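Local coordinates for protein diketoreductase (Acinetobacter baylyi, PDB 4E12) that reduces dicarbonyl compounds with NADH and probably acts as a (3S)-3-hydroxyacyl-CoA dehydrogenase in fatty acid beta-oxidation, at residues H26-T31 / A174-M179; D38-A43 / I73-D78; G49-Y54 / A65-L70; F117-S122 / D137-L142; A213-I218 / E278-Y283. All coordinates share one frame; numbering follows the deposited sequence.

Interaction 1. Residues H26-T31 / A174-M179; sequences HGFAVT and ASAIGM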
# COMPACT_ATOMS: atom_id res chain seq x y z
N HIS A 26 -18.00 -7.41 -25.62
CA HIS A 26 -18.75 -8.40 -24.87
C HIS A 26 -20.20 -8.57 -25.29
O HIS A 26 -21.00 -9.12 -24.52
CB HIS A 26 -18.68 -8.15 -23.37
CG HIS A 26 -17.40 -8.59 -22.74
ND1 HIS A 26 -16.28 -7.79 -22.71
CD2 HIS A 26 -17.06 -9.74 -22.12
CE1 HIS A 26 -15.30 -8.44 -22.10
NE2 HIS A 26 -15.75 -9.62 -21.73
N GLY A 27 -20.56 -8.08 -26.47
CA GLY A 27 -21.83 -8.47 -27.06
C GLY A 27 -22.94 -7.46 -27.00
O GLY A 27 -23.99 -7.67 -27.61
N PHE A 28 -22.75 -6.36 -26.28
CA PHE A 28 -23.79 -5.35 -26.17
C PHE A 28 -23.84 -4.48 -27.41
O PHE A 28 -22.88 -4.43 -28.18
CB PHE A 28 -23.59 -4.49 -24.91
CG PHE A 28 -23.76 -5.25 -23.62
CD1 PHE A 28 -22.75 -6.08 -23.15
CD2 PHE A 28 -24.93 -5.15 -22.89
CE1 PHE A 28 -22.90 -6.79 -21.96
CE2 PHE A 28 -25.10 -5.86 -21.70
CZ PHE A 28 -24.07 -6.68 -21.24
N ALA A 29 -24.98 -3.83 -27.62
CA ALA A 29 -25.16 -2.89 -28.72
C ALA A 29 -24.77 -1.51 -28.25
O ALA A 29 -25.49 -0.88 -27.47
CB ALA A 29 -26.61 -2.89 -29.19
N VAL A 30 -23.64 -1.03 -28.73
CA VAL A 30 -23.01 0.18 -28.22
C VAL A 30 -23.16 1.33 -29.19
O VAL A 30 -22.92 1.18 -30.40
CB VAL A 30 -21.52 -0.07 -27.93
CG1 VAL A 30 -20.80 1.22 -27.56
CG2 VAL A 30 -21.38 -1.07 -26.80
N THR A 31 -23.57 2.47 -28.65
CA THR A 31 -23.51 3.73 -29.38
C THR A 31 -22.50 4.62 -28.67
O THR A 31 -22.58 4.83 -27.45
CB THR A 31 -24.87 4.44 -29.36
OG1 THR A 31 -25.86 3.60 -29.97
CG2 THR A 31 -24.79 5.76 -30.12
N ALA A 174 -21.70 -5.03 -15.06
CA ALA A 174 -20.24 -4.99 -14.89
C ALA A 174 -19.60 -6.37 -15.14
O ALA A 174 -18.62 -6.51 -15.88
CB ALA A 174 -19.89 -4.47 -13.50
N SER A 175 -20.18 -7.39 -14.52
CA SER A 175 -19.65 -8.74 -14.66
C SER A 175 -19.75 -9.24 -16.11
O SER A 175 -18.80 -9.83 -16.63
CB SER A 175 -20.39 -9.69 -13.74
OG SER A 175 -20.18 -9.34 -12.39
N ALA A 176 -20.88 -8.96 -16.75
CA ALA A 176 -21.17 -9.34 -18.14
C ALA A 176 -20.19 -8.73 -19.12
O ALA A 176 -19.93 -9.30 -20.18
CB ALA A 176 -22.58 -8.92 -18.53
N ILE A 177 -19.63 -7.57 -18.78
CA ILE A 177 -18.60 -7.02 -19.65
C ILE A 177 -17.20 -7.36 -19.14
O ILE A 177 -16.20 -6.75 -19.53
CB ILE A 177 -18.72 -5.49 -19.90
CG1 ILE A 177 -18.67 -4.73 -18.57
CG2 ILE A 177 -20.01 -5.19 -20.67
CD1 ILE A 177 -18.30 -3.27 -18.73
N GLY A 178 -17.13 -8.37 -18.28
CA GLY A 178 -15.82 -8.87 -17.92
C GLY A 178 -15.09 -8.10 -16.83
O GLY A 178 -13.88 -8.24 -16.69
N MET A 179 -15.81 -7.31 -16.05
CA MET A 179 -15.16 -6.56 -14.98
C MET A 179 -15.36 -7.29 -13.67
O MET A 179 -16.26 -8.11 -13.55
CB MET A 179 -15.80 -5.17 -14.84
CG MET A 179 -15.86 -4.38 -16.13
SD MET A 179 -14.27 -4.10 -16.91
CE MET A 179 -13.45 -3.17 -15.67

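Interaction 2. Residues D38-A43 / I73-D78; sequences DALDAA and IRYSDD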
# COMPACT_ATOMS: atom_id res chain seq x y z
N ASP A 38 -15.78 15.52 -36.12
CA ASP A 38 -14.35 15.50 -35.82
C ASP A 38 -14.03 14.63 -34.60
O ASP A 38 -13.10 13.82 -34.64
CB ASP A 38 -13.80 16.91 -35.59
CG ASP A 38 -13.68 17.72 -36.86
OD1 ASP A 38 -13.78 17.13 -37.97
OD2 ASP A 38 -13.47 18.94 -36.76
N ALA A 39 -14.78 14.80 -33.52
CA ALA A 39 -14.57 13.96 -32.33
C ALA A 39 -14.93 12.50 -32.64
O ALA A 39 -14.31 11.57 -32.13
CB ALA A 39 -15.42 14.47 -31.19
N LEU A 40 -15.95 12.30 -33.46
CA LEU A 40 -16.34 10.94 -33.82
C LEU A 40 -15.29 10.25 -34.70
O LEU A 40 -15.10 9.04 -34.60
CB LEU A 40 -17.71 10.91 -34.49
CG LEU A 40 -18.90 11.27 -33.60
CD1 LEU A 40 -20.14 11.33 -34.46
CD2 LEU A 40 -19.06 10.26 -32.49
N ASP A 41 -14.63 11.03 -35.55
CA ASP A 41 -13.52 10.50 -36.34
C ASP A 41 -12.38 10.05 -35.44
O ASP A 41 -11.79 9.00 -35.66
CB ASP A 41 -13.01 11.54 -37.35
CG ASP A 41 -13.99 11.80 -38.49
OD1 ASP A 41 -14.90 10.97 -38.72
OD2 ASP A 41 -13.84 12.85 -39.15
N ALA A 42 -12.09 10.84 -34.41
CA ALA A 42 -11.01 10.51 -33.49
C ALA A 42 -11.36 9.28 -32.67
O ALA A 42 -10.48 8.48 -32.32
CB ALA A 42 -10.71 11.68 -32.58
N ALA A 43 -12.64 9.12 -32.37
CA ALA A 43 -13.12 7.97 -31.61
C ALA A 43 -12.92 6.69 -32.40
O ALA A 43 -12.48 5.67 -31.86
CB ALA A 43 -14.60 8.15 -31.26
N ILE A 73 -20.01 -0.98 -33.63
CA ILE A 73 -20.22 0.25 -32.85
C ILE A 73 -20.91 1.35 -33.67
O ILE A 73 -20.50 1.66 -34.79
CB ILE A 73 -18.87 0.80 -32.31
CG1 ILE A 73 -18.31 -0.15 -31.25
CG2 ILE A 73 -19.04 2.22 -31.79
CD1 ILE A 73 -16.91 0.14 -30.83
N ARG A 74 -21.96 1.93 -33.11
CA ARG A 74 -22.68 3.02 -33.78
C ARG A 74 -22.15 4.36 -33.25
O ARG A 74 -21.92 4.51 -32.05
CB ARG A 74 -24.18 2.87 -33.52
CG ARG A 74 -25.06 3.85 -34.29
CD ARG A 74 -26.55 3.49 -34.22
NE ARG A 74 -27.13 3.62 -32.89
CZ ARG A 74 -27.77 4.71 -32.46
NH1 ARG A 74 -27.91 5.77 -33.25
NH2 ARG A 74 -28.27 4.75 -31.23
N TYR A 75 -21.94 5.32 -34.15
CA TYR A 75 -21.42 6.63 -33.77
C TYR A 75 -22.51 7.65 -33.92
O TYR A 75 -23.25 7.63 -34.91
CB TYR A 75 -20.27 7.05 -34.69
CG TYR A 75 -19.12 6.09 -34.71
CD1 TYR A 75 -17.97 6.36 -33.97
CD2 TYR A 75 -19.18 4.93 -35.47
CE1 TYR A 75 -16.90 5.49 -33.99
CE2 TYR A 75 -18.11 4.04 -35.48
CZ TYR A 75 -16.97 4.33 -34.74
OH TYR A 75 -15.90 3.48 -34.73
N SER A 76 -22.59 8.56 -32.96
CA SER A 76 -23.65 9.56 -33.00
C SER A 76 -23.16 10.90 -32.45
O SER A 76 -22.39 10.92 -31.48
CB SER A 76 -24.83 9.07 -32.17
OG SER A 76 -25.91 9.98 -32.21
N ASP A 77 -23.58 12.01 -33.06
CA ASP A 77 -23.33 13.31 -32.45
C ASP A 77 -24.65 14.03 -32.23
O ASP A 77 -24.70 15.26 -32.17
CB ASP A 77 -22.32 14.16 -33.22
CG ASP A 77 -22.81 14.59 -34.60
OD1 ASP A 77 -23.90 14.17 -35.06
OD2 ASP A 77 -22.06 15.37 -35.24
N ASP A 78 -25.70 13.25 -32.08
CA ASP A 78 -27.03 13.77 -31.79
C ASP A 78 -27.49 13.08 -30.52
O ASP A 78 -27.92 11.93 -30.56
CB ASP A 78 -27.96 13.44 -32.96
CG ASP A 78 -29.38 13.96 -32.76
OD1 ASP A 78 -29.72 14.38 -31.64
OD2 ASP A 78 -30.14 13.93 -33.74

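Interaction 3. Residues G49-Y54 / A65-L70; sequences GLAAVY and AAQKAL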
# COMPACT_ATOMS: atom_id res chain seq x y z
N GLY A 49 -7.33 1.35 -32.71
CA GLY A 49 -6.21 0.99 -31.85
C GLY A 49 -6.56 -0.02 -30.76
O GLY A 49 -5.81 -0.97 -30.50
N LEU A 50 -7.70 0.19 -30.10
CA LEU A 50 -8.16 -0.74 -29.08
C LEU A 50 -8.39 -2.13 -29.67
O LEU A 50 -8.06 -3.13 -29.02
CB LEU A 50 -9.42 -0.22 -28.37
CG LEU A 50 -9.24 1.04 -27.50
CD1 LEU A 50 -10.58 1.61 -27.05
CD2 LEU A 50 -8.36 0.73 -26.30
N ALA A 51 -8.93 -2.21 -30.89
CA ALA A 51 -9.15 -3.50 -31.53
C ALA A 51 -7.82 -4.23 -31.66
O ALA A 51 -7.74 -5.44 -31.40
CB ALA A 51 -9.78 -3.31 -32.91
N ALA A 52 -6.80 -3.49 -32.05
CA ALA A 52 -5.45 -4.02 -32.22
C ALA A 52 -4.88 -4.53 -30.89
O ALA A 52 -4.32 -5.63 -30.83
CB ALA A 52 -4.54 -2.94 -32.81
N VAL A 53 -5.00 -3.73 -29.84
CA VAL A 53 -4.56 -4.13 -28.50
C VAL A 53 -5.29 -5.40 -28.07
O VAL A 53 -4.67 -6.36 -27.59
CB VAL A 53 -4.86 -3.04 -27.45
CG1 VAL A 53 -4.39 -3.48 -26.07
CG2 VAL A 53 -4.24 -1.72 -27.86
N TYR A 54 -6.60 -5.41 -28.22
CA TYR A 54 -7.38 -6.58 -27.83
C TYR A 54 -6.92 -7.83 -28.53
O TYR A 54 -6.66 -8.85 -27.88
CB TYR A 54 -8.87 -6.37 -28.03
CG TYR A 54 -9.53 -5.65 -26.88
CD1 TYR A 54 -10.67 -6.17 -26.27
CD2 TYR A 54 -8.99 -4.46 -26.38
CE1 TYR A 54 -11.27 -5.52 -25.20
CE2 TYR A 54 -9.58 -3.79 -25.32
CZ TYR A 54 -10.72 -4.33 -24.73
OH TYR A 54 -11.30 -3.67 -23.68
N ALA A 65 -12.49 -11.30 -33.89
CA ALA A 65 -13.51 -10.96 -32.90
C ALA A 65 -13.43 -9.48 -32.52
O ALA A 65 -14.47 -8.81 -32.41
CB ALA A 65 -13.40 -11.85 -31.68
N ALA A 66 -12.22 -8.96 -32.32
CA ALA A 66 -12.04 -7.55 -32.00
C ALA A 66 -12.61 -6.65 -33.11
O ALA A 66 -13.31 -5.67 -32.81
CB ALA A 66 -10.56 -7.24 -31.78
N GLN A 67 -12.32 -6.96 -34.37
CA GLN A 67 -12.88 -6.19 -35.50
C GLN A 67 -14.40 -6.31 -35.63
O GLN A 67 -15.07 -5.35 -36.00
CB GLN A 67 -12.21 -6.54 -36.83
CG GLN A 67 -10.96 -5.69 -37.15
CD GLN A 67 -9.85 -5.86 -36.15
OE1 GLN A 67 -9.88 -6.75 -35.29
NE2 GLN A 67 -8.85 -5.00 -36.24
N LYS A 68 -14.96 -7.48 -35.34
CA LYS A 68 -16.41 -7.58 -35.38
C LYS A 68 -16.99 -6.60 -34.35
O LYS A 68 -17.95 -5.88 -34.63
CB LYS A 68 -16.86 -9.02 -35.08
CG LYS A 68 -18.36 -9.27 -35.25
CD LYS A 68 -18.70 -10.74 -35.06
CE LYS A 68 -20.19 -11.02 -35.28
NZ LYS A 68 -21.05 -10.30 -34.30
N ALA A 69 -16.39 -6.55 -33.17
CA ALA A 69 -16.89 -5.62 -32.16
C ALA A 69 -16.74 -4.19 -32.68
O ALA A 69 -17.66 -3.38 -32.58
CB ALA A 69 -16.14 -5.80 -30.85
N LEU A 70 -15.58 -3.90 -33.26
CA LEU A 70 -15.29 -2.58 -33.80
C LEU A 70 -16.34 -2.16 -34.83
O LEU A 70 -16.89 -1.05 -34.79
CB LEU A 70 -13.91 -2.61 -34.47
CG LEU A 70 -13.48 -1.45 -35.35
CD1 LEU A 70 -13.42 -0.17 -34.52
CD2 LEU A 70 -12.13 -1.77 -35.97

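Interaction 4. Residues F117-S122 / D137-L142; sequences FATNSS and DKFLAL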
# COMPACT_ATOMS: atom_id res chain seq x y z
N PHE A 117 -28.56 5.70 -15.67
CA PHE A 117 -27.44 6.61 -15.90
C PHE A 117 -26.27 6.22 -14.98
O PHE A 117 -26.44 6.11 -13.77
CB PHE A 117 -27.79 8.06 -15.57
CG PHE A 117 -28.86 8.67 -16.45
CD1 PHE A 117 -29.25 8.06 -17.64
CD2 PHE A 117 -29.47 9.86 -16.08
CE1 PHE A 117 -30.24 8.63 -18.45
CE2 PHE A 117 -30.46 10.44 -16.88
CZ PHE A 117 -30.84 9.82 -18.06
N ALA A 118 -25.09 6.05 -15.55
CA ALA A 118 -23.92 5.81 -14.71
C ALA A 118 -22.80 6.79 -15.06
O ALA A 118 -22.45 6.95 -16.24
CB ALA A 118 -23.46 4.36 -14.88
N THR A 119 -22.25 7.44 -14.05
CA THR A 119 -21.12 8.35 -14.22
C THR A 119 -19.79 7.63 -13.96
O THR A 119 -19.71 6.79 -13.06
CB THR A 119 -21.23 9.57 -13.26
OG1 THR A 119 -20.10 10.43 -13.41
CG2 THR A 119 -21.35 9.11 -11.80
N ASN A 120 -18.76 7.93 -14.76
CA ASN A 120 -17.43 7.34 -14.56
C ASN A 120 -16.55 8.32 -13.78
O ASN A 120 -15.34 8.10 -13.65
CB ASN A 120 -16.79 7.00 -15.92
CG ASN A 120 -15.39 6.41 -15.78
OD1 ASN A 120 -15.17 5.47 -15.01
ND2 ASN A 120 -14.43 6.98 -16.51
N SER A 121 -17.16 9.38 -13.23
CA SER A 121 -16.42 10.53 -12.70
C SER A 121 -15.43 10.16 -11.60
O SER A 121 -15.78 9.45 -10.66
CB SER A 121 -17.39 11.61 -12.19
OG SER A 121 -16.68 12.77 -11.76
N SER A 122 -14.19 10.65 -11.73
CA SER A 122 -13.17 10.48 -10.69
C SER A 122 -13.04 11.70 -9.77
O SER A 122 -12.28 11.65 -8.80
CB SER A 122 -11.78 10.18 -11.29
OG SER A 122 -11.72 8.91 -11.92
N ASP A 137 -33.35 7.49 -8.73
CA ASP A 137 -33.44 6.05 -8.46
C ASP A 137 -32.67 5.25 -9.51
O ASP A 137 -32.43 4.05 -9.34
CB ASP A 137 -34.90 5.59 -8.43
CG ASP A 137 -35.63 5.91 -9.72
OD1 ASP A 137 -35.67 7.10 -10.12
OD2 ASP A 137 -36.16 4.96 -10.34
N LYS A 138 -32.28 5.92 -10.59
CA LYS A 138 -31.63 5.25 -11.71
C LYS A 138 -30.26 5.83 -12.02
O LYS A 138 -29.75 5.64 -13.12
CB LYS A 138 -32.52 5.32 -12.96
CG LYS A 138 -33.83 4.55 -12.88
CD LYS A 138 -34.62 4.70 -14.16
CE LYS A 138 -35.85 3.80 -14.18
NZ LYS A 138 -35.48 2.36 -14.23
N PHE A 139 -29.67 6.54 -11.06
CA PHE A 139 -28.37 7.17 -11.25
C PHE A 139 -27.38 6.62 -10.24
O PHE A 139 -27.68 6.50 -9.05
CB PHE A 139 -28.48 8.68 -11.10
CG PHE A 139 -27.19 9.40 -11.29
CD1 PHE A 139 -26.67 10.20 -10.28
CD2 PHE A 139 -26.49 9.28 -12.48
CE1 PHE A 139 -25.46 10.87 -10.45
CE2 PHE A 139 -25.28 9.94 -12.67
CZ PHE A 139 -24.76 10.75 -11.64
N LEU A 140 -26.19 6.26 -10.71
CA LEU A 140 -25.11 5.85 -9.83
C LEU A 140 -23.77 6.06 -10.51
O LEU A 140 -23.70 6.58 -11.62
CB LEU A 140 -25.30 4.40 -9.37
CG LEU A 140 -25.65 3.34 -10.43
CD1 LEU A 140 -24.60 3.28 -11.52
CD2 LEU A 140 -25.84 1.99 -9.77
N ALA A 141 -22.71 5.66 -9.82
CA ALA A 141 -21.39 5.73 -10.43
C ALA A 141 -20.95 4.34 -10.80
O ALA A 141 -21.20 3.39 -10.05
CB ALA A 141 -20.39 6.36 -9.47
N LEU A 142 -20.34 4.22 -11.98
CA LEU A 142 -19.68 3.01 -12.44
C LEU A 142 -18.30 3.46 -12.89
O LEU A 142 -18.15 4.05 -13.96
CB LEU A 142 -20.45 2.39 -13.61
CG LEU A 142 -19.94 1.03 -14.09
CD1 LEU A 142 -20.13 0.02 -12.95
CD2 LEU A 142 -20.70 0.59 -15.33

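Interaction 5. Residues A213-I218 / E278-Y283; sequences ADPETI and EGFYRY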
# COMPACT_ATOMS: atom_id res chain seq x y z
N ALA A 213 14.68 9.18 2.84
CA ALA A 213 15.21 8.05 2.09
C ALA A 213 15.09 8.32 0.59
O ALA A 213 14.29 9.16 0.18
CB ALA A 213 14.42 6.79 2.44
N ASP A 214 15.87 7.62 -0.23
CA ASP A 214 15.77 7.84 -1.68
C ASP A 214 14.65 6.95 -2.24
O ASP A 214 14.16 6.06 -1.53
CB ASP A 214 17.12 7.62 -2.37
CG ASP A 214 17.64 6.21 -2.22
OD1 ASP A 214 18.86 6.01 -2.35
OD2 ASP A 214 16.82 5.30 -1.99
N PRO A 215 14.21 7.18 -3.49
CA PRO A 215 13.13 6.34 -4.05
C PRO A 215 13.37 4.85 -4.07
O PRO A 215 12.47 4.06 -3.78
CB PRO A 215 12.96 6.87 -5.48
CG PRO A 215 13.42 8.25 -5.41
CD PRO A 215 14.60 8.24 -4.44
N GLU A 216 14.59 4.46 -4.45
CA GLU A 216 14.95 3.06 -4.50
C GLU A 216 14.80 2.42 -3.12
O GLU A 216 14.31 1.30 -3.00
CB GLU A 216 16.40 2.90 -5.01
CG GLU A 216 16.62 3.39 -6.45
CD GLU A 216 16.61 4.92 -6.61
OE1 GLU A 216 16.57 5.66 -5.60
OE2 GLU A 216 16.65 5.39 -7.78
N THR A 217 15.21 3.13 -2.08
CA THR A 217 15.14 2.58 -0.75
C THR A 217 13.68 2.45 -0.29
O THR A 217 13.29 1.46 0.34
CB THR A 217 15.90 3.49 0.22
OG1 THR A 217 17.26 3.52 -0.18
CG2 THR A 217 15.82 2.96 1.63
N ILE A 218 12.88 3.44 -0.61
CA ILE A 218 11.47 3.43 -0.20
C ILE A 218 10.76 2.28 -0.92
O ILE A 218 10.02 1.51 -0.30
CB ILE A 218 10.83 4.81 -0.51
CG1 ILE A 218 11.59 5.89 0.28
CG2 ILE A 218 9.35 4.81 -0.22
CD1 ILE A 218 11.19 7.31 -0.03
N GLU A 278 11.18 7.22 -18.92
CA GLU A 278 11.95 7.52 -17.72
C GLU A 278 11.14 8.40 -16.79
O GLU A 278 10.54 9.38 -17.23
CB GLU A 278 13.25 8.25 -18.05
CG GLU A 278 14.11 8.51 -16.82
CD GLU A 278 15.48 9.05 -17.14
OE1 GLU A 278 15.79 9.25 -18.33
OE2 GLU A 278 16.26 9.26 -16.19
N GLY A 279 11.10 8.01 -15.52
CA GLY A 279 10.56 8.85 -14.47
C GLY A 279 11.47 8.80 -13.25
O GLY A 279 12.65 9.14 -13.34
N PHE A 280 10.94 8.36 -12.11
CA PHE A 280 11.82 8.00 -11.01
C PHE A 280 12.82 6.92 -11.44
O PHE A 280 13.96 6.89 -10.96
CB PHE A 280 11.00 7.55 -9.81
CG PHE A 280 10.31 8.67 -9.13
CD1 PHE A 280 11.01 9.49 -8.25
CD2 PHE A 280 8.96 8.92 -9.36
CE1 PHE A 280 10.38 10.54 -7.62
CE2 PHE A 280 8.32 9.96 -8.73
CZ PHE A 280 9.03 10.78 -7.86
N TYR A 281 12.40 6.04 -12.33
CA TYR A 281 13.30 5.02 -12.89
C TYR A 281 13.48 5.21 -14.37
O TYR A 281 12.68 5.88 -15.03
CB TYR A 281 12.76 3.61 -12.64
CG TYR A 281 12.66 3.25 -11.19
CD1 TYR A 281 13.74 2.65 -10.51
CD2 TYR A 281 11.49 3.51 -10.47
CE1 TYR A 281 13.64 2.32 -9.15
CE2 TYR A 281 11.38 3.20 -9.13
CZ TYR A 281 12.45 2.60 -8.47
OH TYR A 281 12.30 2.30 -7.14
N ARG A 282 14.55 4.62 -14.91
CA ARG A 282 14.81 4.66 -16.34
C ARG A 282 14.35 3.34 -16.94
O ARG A 282 14.65 2.27 -16.40
CB ARG A 282 16.31 4.88 -16.60
CG ARG A 282 16.66 5.18 -18.04
CD ARG A 282 18.12 5.61 -18.18
NE ARG A 282 18.40 6.11 -19.52
CZ ARG A 282 19.59 6.55 -19.92
NH1 ARG A 282 20.62 6.54 -19.08
NH2 ARG A 282 19.76 6.99 -21.16
N TYR A 283 13.58 3.40 -18.02
CA TYR A 283 12.99 2.20 -18.62
C TYR A 283 13.61 1.91 -19.99
O TYR A 283 14.41 2.74 -20.47
CB TYR A 283 11.46 2.36 -18.71
CG TYR A 283 10.86 2.55 -17.35
CD1 TYR A 283 10.60 3.82 -16.84
CD2 TYR A 283 10.56 1.44 -16.55
CE1 TYR A 283 10.05 4.00 -15.57
CE2 TYR A 283 10.01 1.60 -15.28
CZ TYR A 283 9.76 2.88 -14.80
OH TYR A 283 9.22 3.02 -13.55

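Interaction 1. Residues H26-T31 / A174-M179
One face of the H26 imidazole is laid over the peptide that follows I177, the carbonyl oxygen meeting the ring flat-on instead of through a ring nitrogen. I177 O stands 3.2 Å from H26 CE1, displaced toward the rim of the ring. G178 N lies above the same face, and A176 O comes up obliquely to H26 CD2 at 3.5 Å. No hydrogen bond spans the two segments. H26 ND1 instead bonds to Q22 O in the preceding helix, while Q22 NE2 donates to I177 O, so one glutamine holds both the ring and the carbonyl beneath it. That carbonyl belongs to a helix end: helix 164-176 closes in a Schellman motif, with M179 N bonded to A174 O (2.9 Å) and G178 N to S175 O (2.8 Å). G178 takes positive phi (83°), and its lack of a side chain allows the imidazole to settle on the turn.

Two residues on, F28 makes the apolar half of the contact. A176 CB sits in the plane of the phenyl ring, at its edge, 3.8 Å from F28 CZ. I177 CG2 approaches F28 CE1 obliquely to 3.5 Å; with chi1 at 59°, CG1 takes the hindered place between backbone N and carbonyl carbon and the CG2 methyl is left to meet the phenylalanine. F173 adds an edge-to-face ring to F28. The chemistry is therefore mostly van der Waals and flat-on polar packing, in which Q22 supplies the directional bonds and joins the end of helix 14-25 to that of helix 164-176.

Interaction 2. Residues D38-A43 / I73-D78
L40 reaches from helix 37-57 across to the edge strand 74-76 and lays its two methyl groups along the backbone of S76 and D77. L40 CD2 comes within 3.5 Å of S76 O, and L40 CD1 lies 3.8 Å from D77 N and as far from D77 CB. CD1 is anti to CA (chi2 175°), which carries it out to D77, while CD2 turns to S76 O. With chi1 at 66° the D77 carboxylate stands between backbone N and carbonyl carbon, and the methylene is what L40 touches.

Y75 is the second large contributor, and it points back at the helix. Y75 CB packs 4.1 Å from L40 CD2, while L40 O stands obliquely to the ring, 4.0 Å from both Y75 CD1 and Y75 CE1. Further along the helix, A43 CB comes to 4.5 Å from Y75 CE1, a loose touch at the ring margin. The short segments 38-43 and 74-76 run nearly antiparallel, 155° between their directions, with axes 9.0 Å apart.

S76 turns its side chain away from the helix, and its OG accepts from D78 N in an ST turn just before helix 79-82. L40 also rests on D34 and A43 on T12, both residues that bind NAD(+), which places this part of the helix beside the NAD(+) site. Because no hydrogen bond or ion pair crosses between the segments, the helix is seated on the margin of the sheet by aliphatic and aromatic contact, while R74 and S76 make backbone hydrogen bonds to V30, A32 and D34, along and just past strand 29-33.

Interaction 3. Residues G49-Y54 / A65-L70
A51 and A66 bring together the two antiparallel helices, 37-57 and 65-72, that project as a hairpin from the dinucleotide-binding domain between its second and third strands. The segment axes lie 8.8 Å apart and run at 155° to each other, a spacing that small residues permit. A66 CB presses against the backbone of the partner helix, 3.4 Å from A51 O and 4.2 Å from A51 CB, and the two alpha carbons come to 5.0 Å.

Around this alanine pair L70 and Q67 close in on A51 CB. L70 extends its CD2 methyl to 4.2 Å from A51 CB; its CG is anti to the backbone N (chi1 168°), which sends the branch across to the facing helix. The Q67 chain bends at chi2 (62°), and the bend brings Q67 CD to 4.1 Å from A51 CB.

Y54 takes part through its stem alone, Y54 CB standing 4.2 Å from A66 CB, one turn along from A51. Its ring leads off toward helix 14-25, where OH is hydrogen-bonded to Q22 OE1 and the ring meets F21 and F25 edge-to-face. Y54 thus links the interface of the two helices to helix 14-25, on which L50 and A51 also pack.

No hydrogen bond joins the segments. Close alanine-mediated packing of this kind suits an antiparallel pair of helices, and the pair here forms the helical hairpin inserted between the second and third strands, as in the NAD-binding domain of 3-hydroxyacyl-CoA dehydrogenases.

Interaction 4. Residues F117-S122 / D137-L142
F117, T119, L140 and L142 share the backbone hydrogen bonds of a parallel strand pair in regular register. F117 N donates to K138 O (2.8 Å), L140 N to F117 O (3.1 Å), T119 N to L140 O (3.0 Å) and L142 N to T119 O (2.9 Å), while the strand directions diverge by 40°. CA-H...O contacts fill in between, among them A118 CA to L140 O at 3.2 Å.

The strands are the two arms of a right-handed beta-alpha-beta crossover through helix 126-133, in the middle of the Rossmann-type sheet. Just past the first strand lie N120 and S122, which bind NAD(+); S122 OG is hydrogen-bonded to H143 NE2, whose side chain is predicted to matter for catalysis.

Apolar contacts cover both faces of the pair. On the face of F117, T119 and A141, the F139 ring swings alongside the neighbouring strand, its CG anti to the backbone N (chi1 -180°), so that F139 CD2 lies 3.6 Å from F117 CB and F139 CZ 3.8 Å from T119 CG2. On the other face A118 CB meets L140 CD1 at 3.7 Å; A118 CB also touches L142 CB.

Polar side chains look to other partners. T119 OG1 accepts from S121 N in an ST turn and is also bonded to E91 OE1, while N120 OD1 receives F144 N, at the end of the second strand.

Interaction 5. Residues A213-I218 / E278-Y283
P215, the first residue of helix 215-226, lies with its CA 7.3 Å from that of F280 in the irregular C-terminal tail, and no backbone hydrogen bond links the two. Their side chains cross at about a right angle, P215 CG reaching 3.9 Å from F280 CD1. F280 is buried: F233 meets its ring edge-to-face and L208 packs against it as well as against P215.

The helix start is itself capped. D214 is the N-cap residue, and its OD2 takes two bonds from T217, from the backbone N at 2.7 Å and from OG1 at 2.6 Å, the hydroxyl coming in from above the carboxylate plane. This end of the helical C-terminal domain also faces the dimer partner, with T217 packing on I182 of the second subunit.

Y281 lies beside the first turn of the helix. Its OH is 3.8 Å from E216 CA and equally far from P215 O, and is hydrogen-bonded to D219 OD2 one turn farther on. The E216 and Y281 side chains run alongside each other head to tail, E216 CG coming to 4.2 Å from Y281 CE1, with the carboxylate turned 68° from the ring plane.

Interactions 1 to 4 all belong to the NAD-binding domain, whereas interaction 5 lies in the C-terminal domain, its centre about 35 to 41 Å from theirs. Interaction 1 spans the longest sequence interval, and interactions 2, 3 and 4 all fall within it; interaction 3 in turn falls within interaction 2, with which it shares helix 37-57, their centres about 17 Å apart. Interactions 1, 2 and 4 reach the same sheet, where strands 29-33 and 74-76 are neighbours. Four contacts thus hold together the sheet, flanking helices and helical hairpin of the nucleotide-binding domain, and interaction 5 joins the chain's tail to a helix of the C-terminal domain.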